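Local atomic coordinates of Exo-1,3/1,4-beta-glucanase (Pseudoalteromonas sp., PDB entry 3RRX), a protein that probably hydrolyses beta-1,3 and beta-1,4 glucosidic bonds from the ends of glucan chains, as a family 3 glycoside hydrolase that also binds calcium. Residues A[230-235]-A[261-266]; A[502-507]-A[535-540]; A[149-154]-A[372-377]; A[119-124]-A[379-384]. The protein carries 1 engineered substitution. All blocks are in the same frame, centred on the assembly; numbering follows the deposited sequence.

Contact 1: residues A[230-235]-A[261-266]; sequences GNTLID and SFNSWN
Asn231 and Thr232 run parallel to Ser264 and Trp265, forming two bridges, with the CA atoms of Asn231 and Ser264 4.7 Å apart. Three backbone bonds stitch the strands together: Ser264 N gives its hydrogen to Gly230 O, Thr232 N to Ser264 O and Asn266 N to Thr232 O, each at 2.9 Å. Beyond the last bridge, side chains take over the pairing. The amide of Asn266 acts like a further peptide unit, with OD1 accepting from Ile234 N (3.2 Å) and ND2 donating to Ile234 O (3.1 Å), a two-way match well suited to asparagine. The same Ile234 O receives Trp265 NE1 at 2.9 Å, and the two donors come from opposite faces of the carbonyl plane, so this oxygen is fixed from both sides. With CG anti to the backbone N (chi1 174°), the indole swings along the partner strand and presents its N-H edge. Ile234 CG2 lies 3.7 Å from that NE1, a branched aliphatic packing crosswise to the ring. Asp235 follows as N-cap of helix 236-243. Deeper in, Asn263 ND2 bonds to Ser264 O on the face not used by Thr232 N, and Thr232 OG1 turns to Gly219 O. The pair is the parallel half of a small mixed sheet, completed by antiparallel strand 268-269, in the loops beyond the C-terminal ends of strands 211-217 and 257-260 of the family 3 barrel domain.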
loop_
_atom_site.group_PDB
_atom_site.type_symbol
_atom_site.label_atom_id
_atom_site.label_comp_id
_atom_site.label_asym_id
_atom_site.label_seq_id
_atom_site.Cartn_x
_atom_site.Cartn_y
_atom_site.Cartn_z
ATOM N N GLY A 230 -0.281 -12.035 -13.432
ATOM C CA GLY A 230 -0.893 -13.071 -14.243
ATOM C C GLY A 230 -1.939 -12.554 -15.213
ATOM O O GLY A 230 -1.940 -11.381 -15.584
ATOM N N ASN A 231 -2.841 -13.438 -15.618
ATOM C CA ASN A 231 -3.789 -13.129 -16.679
ATOM C C ASN A 231 -5.196 -12.945 -16.132
ATOM O O ASN A 231 -5.762 -13.849 -15.514
ATOM C CB ASN A 231 -3.771 -14.241 -17.727
ATOM C CG ASN A 231 -4.477 -13.847 -19.010
ATOM O OD1 ASN A 231 -4.649 -12.661 -19.307
ATOM N ND2 ASN A 231 -4.882 -14.845 -19.789
ATOM N N THR A 232 -5.762 -11.768 -16.351
ATOM C CA THR A 232 -7.102 -11.497 -15.862
ATOM C C THR A 232 -8.139 -11.802 -16.949
ATOM O O THR A 232 -8.203 -11.119 -17.962
ATOM C CB THR A 232 -7.244 -10.050 -15.404
ATOM O OG1 THR A 232 -6.359 -9.823 -14.296
ATOM C CG2 THR A 232 -8.683 -9.777 -14.979
ATOM N N LEU A 233 -8.935 -12.840 -16.708
ATOM C CA LEU A 233 -9.881 -13.360 -17.689
ATOM C C LEU A 233 -11.273 -12.922 -17.296
ATOM O O LEU A 233 -11.909 -13.535 -16.439
ATOM C CB LEU A 233 -9.832 -14.885 -17.694
ATOM C CG LEU A 233 -8.503 -15.495 -18.128
ATOM C CD1 LEU A 233 -8.547 -17.000 -17.958
ATOM C CD2 LEU A 233 -8.214 -15.125 -19.573
ATOM N N ILE A 234 -11.757 -11.866 -17.927
ATOM C CA ILE A 234 -13.036 -11.311 -17.537
ATOM C C ILE A 234 -13.516 -10.448 -18.681
ATOM O O ILE A 234 -12.704 -9.893 -19.423
ATOM C CB ILE A 234 -12.910 -10.473 -16.241
ATOM C CG1 ILE A 234 -14.281 -10.257 -15.590
ATOM C CG2 ILE A 234 -12.175 -9.146 -16.515
ATOM C CD1 ILE A 234 -14.207 -9.628 -14.206
ATOM N N ASP A 235 -14.830 -10.343 -18.845
ATOM C CA ASP A 235 -15.337 -9.506 -19.921
ATOM C C ASP A 235 -15.147 -8.040 -19.542
ATOM O O ASP A 235 -14.822 -7.721 -18.398
ATOM C CB ASP A 235 -16.790 -9.845 -20.282
ATOM C CG ASP A 235 -17.745 -9.649 -19.131
ATOM O OD1 ASP A 235 -18.886 -10.145 -19.225
ATOM O OD2 ASP A 235 -17.367 -9.009 -18.128
ATOM N N SER A 261 -0.768 -1.429 -14.809
ATOM C CA SER A 261 -0.581 -2.679 -14.064
ATOM C C SER A 261 0.273 -3.721 -14.802
ATOM O O SER A 261 0.310 -3.754 -16.036
ATOM C CB SER A 261 -1.945 -3.291 -13.728
ATOM O OG SER A 261 -2.687 -3.554 -14.924
ATOM N N PHE A 262 0.940 -4.580 -14.031
ATOM C CA PHE A 262 1.781 -5.649 -14.572
ATOM C C PHE A 262 0.990 -6.769 -15.257
ATOM O O PHE A 262 1.523 -7.454 -16.135
ATOM C CB PHE A 262 2.578 -6.326 -13.446
ATOM C CG PHE A 262 3.796 -5.569 -12.984
ATOM C CD1 PHE A 262 4.846 -5.303 -13.854
ATOM C CD2 PHE A 262 3.921 -5.192 -11.653
ATOM C CE1 PHE A 262 5.983 -4.635 -13.410
ATOM C CE2 PHE A 262 5.057 -4.524 -11.198
ATOM C CZ PHE A 262 6.087 -4.245 -12.080
ATOM N N ASN A 263 -0.248 -6.997 -14.823
ATOM C CA ASN A 263 -1.030 -8.128 -15.329
ATOM C C ASN A 263 -1.412 -7.990 -16.805
ATOM O O ASN A 263 -1.231 -6.938 -17.422
ATOM C CB ASN A 263 -2.305 -8.321 -14.506
ATOM C CG ASN A 263 -3.231 -7.114 -14.586
ATOM O OD1 ASN A 263 -2.955 -6.077 -13.986
ATOM N ND2 ASN A 263 -4.324 -7.241 -15.334
ATOM N N SER A 264 -1.928 -9.079 -17.364
ATOM C CA SER A 264 -2.526 -9.053 -18.689
ATOM C C SER A 264 -4.038 -9.053 -18.541
ATOM O O SER A 264 -4.569 -9.444 -17.502
ATOM C CB SER A 264 -2.079 -10.270 -19.501
ATOM O OG SER A 264 -0.679 -10.227 -19.743
ATOM N N TRP A 265 -4.733 -8.599 -19.576
ATOM C CA TRP A 265 -6.180 -8.719 -19.619
ATOM C C TRP A 265 -6.539 -9.565 -20.841
ATOM O O TRP A 265 -6.218 -9.201 -21.969
ATOM C CB TRP A 265 -6.851 -7.343 -19.698
ATOM C CG TRP A 265 -8.361 -7.411 -19.894
ATOM C CD1 TRP A 265 -9.243 -8.200 -19.210
ATOM C CD2 TRP A 265 -9.146 -6.657 -20.834
ATOM N NE1 TRP A 265 -10.526 -7.987 -19.667
ATOM C CE2 TRP A 265 -10.492 -7.048 -20.664
ATOM C CE3 TRP A 265 -8.839 -5.697 -21.804
ATOM C CZ2 TRP A 265 -11.532 -6.509 -21.423
ATOM C CZ3 TRP A 265 -9.881 -5.157 -22.562
ATOM C CH2 TRP A 265 -11.208 -5.567 -22.363
ATOM N N ASN A 266 -7.168 -10.711 -20.602
ATOM C CA ASN A 266 -7.493 -11.631 -21.684
ATOM C C ASN A 266 -6.312 -11.839 -22.628
ATOM O O ASN A 266 -6.457 -11.773 -23.852
ATOM C CB ASN A 266 -8.726 -11.142 -22.456
ATOM C CG ASN A 266 -9.983 -11.146 -21.607
ATOM O OD1 ASN A 266 -10.100 -11.930 -20.664
ATOM N ND2 ASN A 266 -10.934 -10.276 -21.941
#

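Contact 2: residues A[502-507]-A[535-540]; sequences LEFQHE and LWVNKE
Glu503 and Trp536 face each other in a single backbone bridge, held by two hydrogen bonds: Trp536 N to Leu502 O at 2.8 Å, approaching from above the carbonyl plane, and Phe504 N to Trp536 O at 3.2 Å, nearly straight at the hydrogen. The charged interactions lie to one side. Glu503 stretches out fully, and its OE2 offers the syn lone pair to Lys539 NZ at 2.8 Å; long, flexible chains suit both residues for meeting across the gap. Lys509 also bridges OE2 of Glu503 and OE2 of Glu540, which lie 5.4 Å apart, and would probably ease the repulsion between these two carboxylates. Glu540 OE2 further accepts a hydrogen from a water that donates its other one to Gln505 OE1.

The aromatic rings meet the carboxylates with their edges. The carboxylate of Glu503 stands almost perpendicular to the indole of Trp536, meeting its edge, while Glu540 OE2 sits in the plane of the Phe504 ring, 3.7 Å from CD2, where the weakly positive ring hydrogens suit an oxygen. Gln505 CG lies over the centre of one face of Phe504. Apolar packing completes the contact, with Phe504 CD1 3.9 Å from Leu535 CD1 and Phe504 CB 3.8 Å from Val537 CG1. Around this core, Phe529 of strand 525-530 takes Leu535 and Val537 and meets the Phe504 ring edge-to-face (T-shaped), and Phe504 and Glu540 rest on helix 510-520; Val537 is the N-cap of helix 538-542.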
loop_
_atom_site.group_PDB
_atom_site.type_symbol
_atom_site.label_atom_id
_atom_site.label_comp_id
_atom_site.label_asym_id
_atom_site.label_seq_id
_atom_site.Cartn_x
_atom_site.Cartn_y
_atom_site.Cartn_z
ATOM N N LEU A 502 -4.622 -23.059 0.655
ATOM C CA LEU A 502 -5.165 -22.111 1.635
ATOM C C LEU A 502 -4.876 -22.457 3.097
ATOM O O LEU A 502 -5.052 -21.616 3.983
ATOM C CB LEU A 502 -6.675 -21.947 1.451
ATOM C CG LEU A 502 -7.179 -21.147 0.252
ATOM C CD1 LEU A 502 -8.696 -20.980 0.340
ATOM C CD2 LEU A 502 -6.480 -19.786 0.179
ATOM N N GLU A 503 -4.468 -23.693 3.372
ATOM C CA GLU A 503 -4.197 -24.064 4.764
ATOM C C GLU A 503 -2.977 -23.358 5.342
ATOM O O GLU A 503 -1.890 -23.392 4.769
ATOM C CB GLU A 503 -4.053 -25.577 4.953
ATOM C CG GLU A 503 -3.663 -25.930 6.388
ATOM C CD GLU A 503 -3.772 -27.416 6.695
ATOM O OE1 GLU A 503 -3.780 -28.229 5.750
ATOM O OE2 GLU A 503 -3.860 -27.762 7.889
ATOM N N PHE A 504 -3.162 -22.738 6.501
ATOM C CA PHE A 504 -2.086 -22.031 7.175
ATOM C C PHE A 504 -0.960 -23.013 7.519
ATOM O O PHE A 504 -1.213 -24.096 8.053
ATOM C CB PHE A 504 -2.643 -21.355 8.433
ATOM C CG PHE A 504 -1.610 -20.639 9.259
ATOM C CD1 PHE A 504 -0.906 -19.553 8.739
ATOM C CD2 PHE A 504 -1.370 -21.024 10.570
ATOM C CE1 PHE A 504 0.051 -18.891 9.514
ATOM C CE2 PHE A 504 -0.424 -20.368 11.352
ATOM C CZ PHE A 504 0.289 -19.292 10.822
ATOM N N GLN A 505 0.278 -22.648 7.201
ATOM C CA GLN A 505 1.429 -23.491 7.538
ATOM C C GLN A 505 1.200 -24.973 7.201
ATOM O O GLN A 505 1.547 -25.859 7.994
ATOM C CB GLN A 505 1.762 -23.367 9.032
ATOM C CG GLN A 505 2.280 -21.998 9.459
ATOM C CD GLN A 505 2.607 -21.936 10.938
ATOM O OE1 GLN A 505 2.176 -22.789 11.719
ATOM N NE2 GLN A 505 3.376 -20.922 11.333
ATOM N N HIS A 506 0.645 -25.243 6.024
ATOM C CA HIS A 506 0.295 -26.611 5.652
ATOM C C HIS A 506 1.477 -27.577 5.738
ATOM O O HIS A 506 1.293 -28.767 5.952
ATOM C CB HIS A 506 -0.353 -26.663 4.260
ATOM C CG HIS A 506 0.522 -26.161 3.157
ATOM N ND1 HIS A 506 1.571 -26.894 2.648
ATOM C CD2 HIS A 506 0.491 -25.007 2.451
ATOM C CE1 HIS A 506 2.157 -26.207 1.683
ATOM N NE2 HIS A 506 1.521 -25.057 1.544
ATOM N N GLU A 507 2.687 -27.055 5.589
ATOM C CA GLU A 507 3.881 -27.895 5.566
ATOM C C GLU A 507 4.379 -28.303 6.959
ATOM O O GLU A 507 4.967 -29.371 7.116
ATOM C CB GLU A 507 4.999 -27.190 4.789
ATOM C CG GLU A 507 6.280 -27.990 4.650
ATOM C CD GLU A 507 6.121 -29.192 3.740
ATOM O OE1 GLU A 507 5.208 -29.176 2.883
ATOM O OE2 GLU A 507 6.907 -30.153 3.883
ATOM N N LEU A 535 -7.116 -17.118 5.708
ATOM C CA LEU A 535 -6.546 -18.411 5.329
ATOM C C LEU A 535 -7.401 -19.494 5.977
ATOM O O LEU A 535 -8.209 -19.204 6.858
ATOM C CB LEU A 535 -5.084 -18.543 5.788
ATOM C CG LEU A 535 -4.063 -17.619 5.104
ATOM C CD1 LEU A 535 -2.679 -17.715 5.781
ATOM C CD2 LEU A 535 -3.973 -17.957 3.614
ATOM N N TRP A 536 -7.233 -20.733 5.544
ATOM C CA TRP A 536 -8.002 -21.815 6.146
ATOM C C TRP A 536 -7.350 -22.194 7.467
ATOM O O TRP A 536 -6.233 -22.734 7.500
ATOM C CB TRP A 536 -8.125 -23.013 5.203
ATOM C CG TRP A 536 -9.100 -24.055 5.710
ATOM C CD1 TRP A 536 -10.467 -23.999 5.673
ATOM C CD2 TRP A 536 -8.766 -25.298 6.339
ATOM N NE1 TRP A 536 -11.005 -25.135 6.247
ATOM C CE2 TRP A 536 -9.977 -25.944 6.661
ATOM C CE3 TRP A 536 -7.557 -25.927 6.656
ATOM C CZ2 TRP A 536 -10.013 -27.197 7.275
ATOM C CZ3 TRP A 536 -7.595 -27.164 7.271
ATOM C CH2 TRP A 536 -8.817 -27.787 7.574
ATOM N N VAL A 537 -8.034 -21.866 8.561
ATOM C CA VAL A 537 -7.472 -22.056 9.907
ATOM C C VAL A 537 -8.401 -22.822 10.859
ATOM O O VAL A 537 -8.363 -22.609 12.073
ATOM C CB VAL A 537 -7.095 -20.697 10.562
ATOM C CG1 VAL A 537 -5.882 -20.068 9.870
ATOM C CG2 VAL A 537 -8.275 -19.733 10.523
ATOM N N ASN A 538 -9.230 -23.719 10.324
ATOM C CA ASN A 538 -10.159 -24.464 11.175
ATOM C C ASN A 538 -9.465 -25.166 12.343
ATOM O O ASN A 538 -9.961 -25.148 13.473
ATOM C CB ASN A 538 -10.979 -25.477 10.355
ATOM C CG ASN A 538 -12.001 -24.803 9.441
ATOM O OD1 ASN A 538 -11.929 -23.600 9.186
ATOM N ND2 ASN A 538 -12.953 -25.584 8.941
ATOM N N LYS A 539 -8.319 -25.787 12.075
ATOM C CA LYS A 539 -7.576 -26.481 13.127
ATOM C C LYS A 539 -7.144 -25.523 14.227
ATOM O O LYS A 539 -7.281 -25.822 15.417
ATOM C CB LYS A 539 -6.358 -27.207 12.554
ATOM C CG LYS A 539 -6.702 -28.293 11.542
ATOM C CD LYS A 539 -5.459 -28.806 10.832
ATOM C CE LYS A 539 -5.809 -29.832 9.760
ATOM N NZ LYS A 539 -4.584 -30.202 8.986
ATOM N N GLU A 540 -6.598 -24.372 13.838
ATOM C CA GLU A 540 -6.126 -23.413 14.829
ATOM C C GLU A 540 -7.304 -22.800 15.579
ATOM O O GLU A 540 -7.218 -22.551 16.781
ATOM C CB GLU A 540 -5.267 -22.311 14.164
ATOM C CG GLU A 540 -3.915 -22.810 13.639
ATOM C CD GLU A 540 -4.024 -23.516 12.296
ATOM O OE1 GLU A 540 -5.115 -23.479 11.688
ATOM O OE2 GLU A 540 -3.018 -24.114 11.844
HETATM O O HOH W 1 -0.164 -24.308 12.302
#

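Contact 3: residues A[149-154]-A[372-377]; sequences EVAATG and RPESQH
Ala151 O is gripped twice. Gly154 N bonds to it at 3.0 Å, closing a type I turn, and a water donates to it at 2.7 Å. The water's other hydrogen goes to Ser375 OG, 2.6 Å away, and since no direct hydrogen bond crosses between the two segments, this bridge is the polar link of the contact. Serine suits the spot because its small hydroxyl can accept from the water while donating to Pro369 O.

Beside the water the packing is apolar and modest. Ala151 CB meets Glu374 CG at 4.0 Å, and Ala152 CB lies 4.0 Å from His377 O; alanine's single methyl lets the two backbones come close, with the CA atoms of Ala152 and Ser375 only 5.3 Å apart. Glu374 holds CG between its backbone N and carbonyl carbon (chi1 66°) and then bends, laying the aliphatic part of its chain against Ala151 while the carboxylate turns to Lys366 and Arg210, which pair with it in salt bridges.

Each segment is also braced from within. Thr153 OG1 turns back to Val150 O at 2.7 Å, where the Thr153 backbone N also binds. Arg372 O likewise takes Ser375 N and Gln376 NE2, from opposite faces of its plane. Gly154, with phi 82°, adopts a backbone shape that glycine accepts easily. The C-terminal part of barrel-domain helix 136-151 and the type I turn from Ala151 to Gly154 thus pack against a short 3-10 segment in the connection leading from helix 344-361 to helix 384-397.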
loop_
_atom_site.group_PDB
_atom_site.type_symbol
_atom_site.label_atom_id
_atom_site.label_comp_id
_atom_site.label_asym_id
_atom_site.label_seq_id
_atom_site.Cartn_x
_atom_site.Cartn_y
_atom_site.Cartn_z
ATOM N N GLU A 149 4.688 13.001 6.123
ATOM C CA GLU A 149 5.879 12.182 6.322
ATOM C C GLU A 149 6.695 12.123 5.032
ATOM O O GLU A 149 7.928 12.143 5.064
ATOM C CB GLU A 149 5.516 10.777 6.834
ATOM C CG GLU A 149 4.658 10.816 8.088
ATOM C CD GLU A 149 5.045 9.789 9.144
ATOM O OE1 GLU A 149 5.972 8.975 8.924
ATOM O OE2 GLU A 149 4.414 9.807 10.216
ATOM N N VAL A 150 6.003 12.082 3.895
ATOM C CA VAL A 150 6.678 12.109 2.599
ATOM C C VAL A 150 7.368 13.462 2.380
ATOM O O VAL A 150 8.534 13.532 1.967
ATOM C CB VAL A 150 5.693 11.792 1.437
ATOM C CG1 VAL A 150 6.327 12.067 0.088
ATOM C CG2 VAL A 150 5.233 10.327 1.520
ATOM N N ALA A 151 6.660 14.538 2.692
ATOM C CA ALA A 151 7.223 15.886 2.520
ATOM C C ALA A 151 8.487 16.100 3.363
ATOM O O ALA A 151 9.403 16.848 2.976
ATOM C CB ALA A 151 6.175 16.932 2.858
ATOM N N ALA A 152 8.537 15.429 4.511
ATOM C CA ALA A 152 9.652 15.561 5.447
ATOM C C ALA A 152 10.953 15.001 4.873
ATOM O O ALA A 152 12.031 15.235 5.423
ATOM C CB ALA A 152 9.313 14.867 6.778
ATOM N N THR A 153 10.864 14.255 3.779
ATOM C CA THR A 153 12.071 13.718 3.149
ATOM C C THR A 153 12.391 14.427 1.834
ATOM O O THR A 153 13.278 13.999 1.094
ATOM C CB THR A 153 11.954 12.212 2.878
ATOM O OG1 THR A 153 10.792 11.971 2.073
ATOM C CG2 THR A 153 11.843 11.434 4.189
ATOM N N GLY A 154 11.666 15.504 1.541
ATOM C CA GLY A 154 11.946 16.304 0.358
ATOM C C GLY A 154 11.338 15.718 -0.911
ATOM O O GLY A 154 11.773 16.025 -2.022
ATOM N N ARG A 372 11.739 24.853 1.376
ATOM C CA ARG A 372 10.280 24.879 1.403
ATOM C C ARG A 372 9.753 24.764 2.826
ATOM O O ARG A 372 10.359 24.104 3.660
ATOM C CB ARG A 372 9.707 23.742 0.544
ATOM C CG ARG A 372 10.125 23.818 -0.921
ATOM C CD ARG A 372 9.695 22.582 -1.733
ATOM N NE ARG A 372 10.226 22.654 -3.093
ATOM C CZ ARG A 372 10.382 21.615 -3.905
ATOM N NH1 ARG A 372 10.039 20.392 -3.511
ATOM N NH2 ARG A 372 10.887 21.804 -5.119
ATOM N N PRO A 373 8.605 25.397 3.101
ATOM C CA PRO A 373 7.985 25.353 4.430
ATOM C C PRO A 373 7.727 23.917 4.903
ATOM O O PRO A 373 7.882 23.638 6.090
ATOM C CB PRO A 373 6.640 26.067 4.223
ATOM C CG PRO A 373 6.808 26.877 2.983
ATOM C CD PRO A 373 7.817 26.174 2.129
ATOM N N GLU A 374 7.326 23.030 3.991
ATOM C CA GLU A 374 6.975 21.656 4.365
ATOM C C GLU A 374 8.218 20.810 4.631
ATOM O O GLU A 374 8.114 19.641 5.018
ATOM C CB GLU A 374 6.099 20.992 3.280
ATOM C CG GLU A 374 6.805 20.757 1.948
ATOM C CD GLU A 374 6.465 21.805 0.879
ATOM O OE1 GLU A 374 6.325 23.000 1.221
ATOM O OE2 GLU A 374 6.346 21.432 -0.314
ATOM N N SER A 375 9.389 21.408 4.412
ATOM C CA SER A 375 10.667 20.748 4.688
ATOM C C SER A 375 11.271 21.153 6.032
ATOM O O SER A 375 12.368 20.702 6.379
ATOM C CB SER A 375 11.681 21.063 3.588
ATOM O OG SER A 375 11.197 20.661 2.319
ATOM N N GLN A 376 10.555 21.984 6.787
ATOM C CA GLN A 376 11.085 22.535 8.045
ATOM C C GLN A 376 10.610 21.770 9.282
ATOM O O GLN A 376 10.799 22.234 10.409
ATOM C CB GLN A 376 10.685 24.012 8.200
ATOM C CG GLN A 376 10.947 24.888 6.983
ATOM C CD GLN A 376 12.403 24.892 6.574
ATOM O OE1 GLN A 376 13.301 24.994 7.417
ATOM N NE2 GLN A 376 12.650 24.776 5.271
ATOM N N HIS A 377 10.001 20.602 9.079
ATOM C CA HIS A 377 9.402 19.853 10.177
ATOM C C HIS A 377 9.871 18.399 10.205
ATOM O O HIS A 377 9.118 17.494 9.832
ATOM C CB HIS A 377 7.873 19.868 10.062
ATOM C CG HIS A 377 7.283 21.238 9.955
ATOM N ND1 HIS A 377 6.850 21.947 11.054
ATOM C CD2 HIS A 377 7.040 22.024 8.879
ATOM C CE1 HIS A 377 6.367 23.112 10.660
ATOM N NE2 HIS A 377 6.476 23.187 9.346
HETATM O O HOH W 2 9.620 18.867 1.190
#

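Contact 4: residues A[119-124]-A[379-384]; sequences YGATLF and QWLGAA
Thr122 and Gly382 make the tight part of this contact, their CA atoms 4.6 Å apart. Thr122 OG1 comes to 3.3 Å from Gly382 CA, and Gly120 O approaches the same carbon at 3.5 Å in a CA-H...O contact. Glycine suits this place twice over: with no side chain, it lets Gly120 O come close, and its positive phi of 80° fits the third position of the type II turn from Trp380 to Ala383, closed by Ala383 N to Trp380 O. Thr122 OG1 lies beside its own backbone N (chi1 -59°), from where it hydrogen-bonds to Glu149 OE2, and the methyl CG2 rests over the rim of one face of the Phe124 ring. Threonine thus serves a polar and an apolar neighbour at once. Leu381, with CG anti to its backbone N, packs closely too, its CD1 3.7 Å from Ala121 CA and 3.8 Å from Ala121 CB.

Toward the partly exposed end the fit slackens. Leu381 CD2 only grazes Tyr119 O at 3.9 Å, and Tyr119 turns its ring off to Arg76, in a cation-pi contact. No direct hydrogen bond crosses between the segments; the carboxylate of Glu149 joins them instead, taking Thr122 OG1 on OE2 and, weakly, Gly382 N on OE1. The loop after barrel strand 106-110 is thereby laid on the turn just before helix 384-397, whose His386 and Arg387 touch Thr122, while Glu149 of helix 136-151 packs against both Ala121 and Leu381.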
loop_
_atom_site.group_PDB
_atom_site.type_symbol
_atom_site.label_atom_id
_atom_site.label_comp_id
_atom_site.label_asym_id
_atom_site.label_seq_id
_atom_site.Cartn_x
_atom_site.Cartn_y
_atom_site.Cartn_z
ATOM N N TYR A 119 13.266 4.480 6.740
ATOM C CA TYR A 119 13.580 4.217 8.135
ATOM C C TYR A 119 13.009 5.312 9.023
ATOM O O TYR A 119 13.228 6.497 8.768
ATOM C CB TYR A 119 15.098 4.156 8.294
ATOM C CG TYR A 119 15.571 3.975 9.710
ATOM C CD1 TYR A 119 15.441 2.748 10.353
ATOM C CD2 TYR A 119 16.172 5.024 10.401
ATOM C CE1 TYR A 119 15.893 2.572 11.663
ATOM C CE2 TYR A 119 16.623 4.858 11.708
ATOM C CZ TYR A 119 16.478 3.631 12.331
ATOM O OH TYR A 119 16.928 3.467 13.626
ATOM N N GLY A 120 12.279 4.920 10.063
ATOM C CA GLY A 120 11.697 5.873 10.999
ATOM C C GLY A 120 10.268 6.320 10.679
ATOM O O GLY A 120 9.635 7.005 11.480
ATOM N N ALA A 121 9.750 5.946 9.515
ATOM C CA ALA A 121 8.389 6.351 9.149
ATOM C C ALA A 121 7.338 5.619 9.987
ATOM O O ALA A 121 7.540 4.478 10.393
ATOM C CB ALA A 121 8.132 6.099 7.668
ATOM N N THR A 122 6.217 6.287 10.250
ATOM C CA THR A 122 5.064 5.609 10.836
ATOM C C THR A 122 4.556 4.538 9.873
ATOM O O THR A 122 4.380 4.807 8.689
ATOM C CB THR A 122 3.920 6.596 11.094
ATOM O OG1 THR A 122 4.370 7.623 11.990
ATOM C CG2 THR A 122 2.723 5.872 11.704
ATOM N N LEU A 123 4.327 3.321 10.362
ATOM C CA LEU A 123 3.749 2.286 9.509
ATOM C C LEU A 123 2.291 2.032 9.890
ATOM O O LEU A 123 1.998 1.523 10.973
ATOM C CB LEU A 123 4.574 0.991 9.571
ATOM C CG LEU A 123 6.058 1.117 9.189
ATOM C CD1 LEU A 123 6.824 -0.189 9.450
ATOM C CD2 LEU A 123 6.222 1.568 7.714
ATOM N N PHE A 124 1.374 2.414 9.003
ATOM C CA PHE A 124 -0.041 2.181 9.236
ATOM C C PHE A 124 -0.377 0.721 8.923
ATOM O O PHE A 124 0.392 0.034 8.256
ATOM C CB PHE A 124 -0.886 3.156 8.399
ATOM C CG PHE A 124 -0.637 4.598 8.747
ATOM C CD1 PHE A 124 -1.314 5.195 9.800
ATOM C CD2 PHE A 124 0.298 5.343 8.051
ATOM C CE1 PHE A 124 -1.077 6.513 10.144
ATOM C CE2 PHE A 124 0.546 6.665 8.390
ATOM C CZ PHE A 124 -0.137 7.250 9.443
ATOM N N GLN A 379 10.104 16.405 12.487
ATOM C CA GLN A 379 9.351 15.603 13.450
ATOM C C GLN A 379 8.116 14.965 12.813
ATOM O O GLN A 379 7.504 14.071 13.399
ATOM C CB GLN A 379 8.949 16.444 14.675
ATOM C CG GLN A 379 7.794 17.426 14.431
ATOM C CD GLN A 379 8.212 18.727 13.737
ATOM O OE1 GLN A 379 9.395 18.960 13.465
ATOM N NE2 GLN A 379 7.231 19.583 13.455
ATOM N N TRP A 380 7.751 15.428 11.618
ATOM C CA TRP A 380 6.626 14.852 10.892
ATOM C C TRP A 380 6.875 13.380 10.595
ATOM O O TRP A 380 5.943 12.575 10.579
ATOM C CB TRP A 380 6.376 15.606 9.574
ATOM C CG TRP A 380 5.586 16.876 9.726
ATOM C CD1 TRP A 380 4.994 17.346 10.867
ATOM C CD2 TRP A 380 5.304 17.840 8.702
ATOM N NE1 TRP A 380 4.362 18.544 10.612
ATOM C CE2 TRP A 380 4.536 18.867 9.292
ATOM C CE3 TRP A 380 5.623 17.933 7.343
ATOM C CZ2 TRP A 380 4.088 19.975 8.570
ATOM C CZ3 TRP A 380 5.173 19.039 6.624
ATOM C CH2 TRP A 380 4.415 20.042 7.241
ATOM N N LEU A 381 8.131 13.031 10.334
ATOM C CA LEU A 381 8.469 11.643 10.048
ATOM C C LEU A 381 8.406 10.830 11.337
ATOM O O LEU A 381 9.291 10.933 12.190
ATOM C CB LEU A 381 9.853 11.533 9.409
ATOM C CG LEU A 381 10.229 10.122 8.953
ATOM C CD1 LEU A 381 9.371 9.679 7.750
ATOM C CD2 LEU A 381 11.709 10.054 8.605
ATOM N N GLY A 382 7.352 10.029 11.476
ATOM C CA GLY A 382 7.158 9.232 12.679
ATOM C C GLY A 382 6.583 10.044 13.826
ATOM O O GLY A 382 6.752 9.687 14.993
ATOM N N ALA A 383 5.911 11.145 13.495
ATOM C CA ALA A 383 5.327 12.035 14.500
ATOM C C ALA A 383 4.480 11.275 15.511
ATOM O O ALA A 383 3.749 10.355 15.149
ATOM C CB ALA A 383 4.471 13.108 13.826
ATOM N N ALA A 384 4.547 11.689 16.772
ATOM C CA ALA A 384 3.714 11.086 17.814
ATOM C C ALA A 384 2.230 11.118 17.440
ATOM O O ALA A 384 1.491 10.164 17.687
ATOM C CB ALA A 384 3.942 11.796 19.156
#

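From the N terminus, the loop at 119-124 opens contact 4, and helix 136-151 then opens contact 3 at its end. Between these openings and their closures lies contact 1, which closes locally within the barrel domain (230-235 with 261-266). The chain next returns through 372-377, closing contact 3, and 379-384, closing contact 4 around it, so contact 1 nests in contact 3 and contact 3 in contact 4. These last two touch, their centres about 12 Å apart, and bind the barrel to the segment leading into helix 384-397. Contact 2 follows in series within the second domain, its centre about 28 Å from that of contact 1.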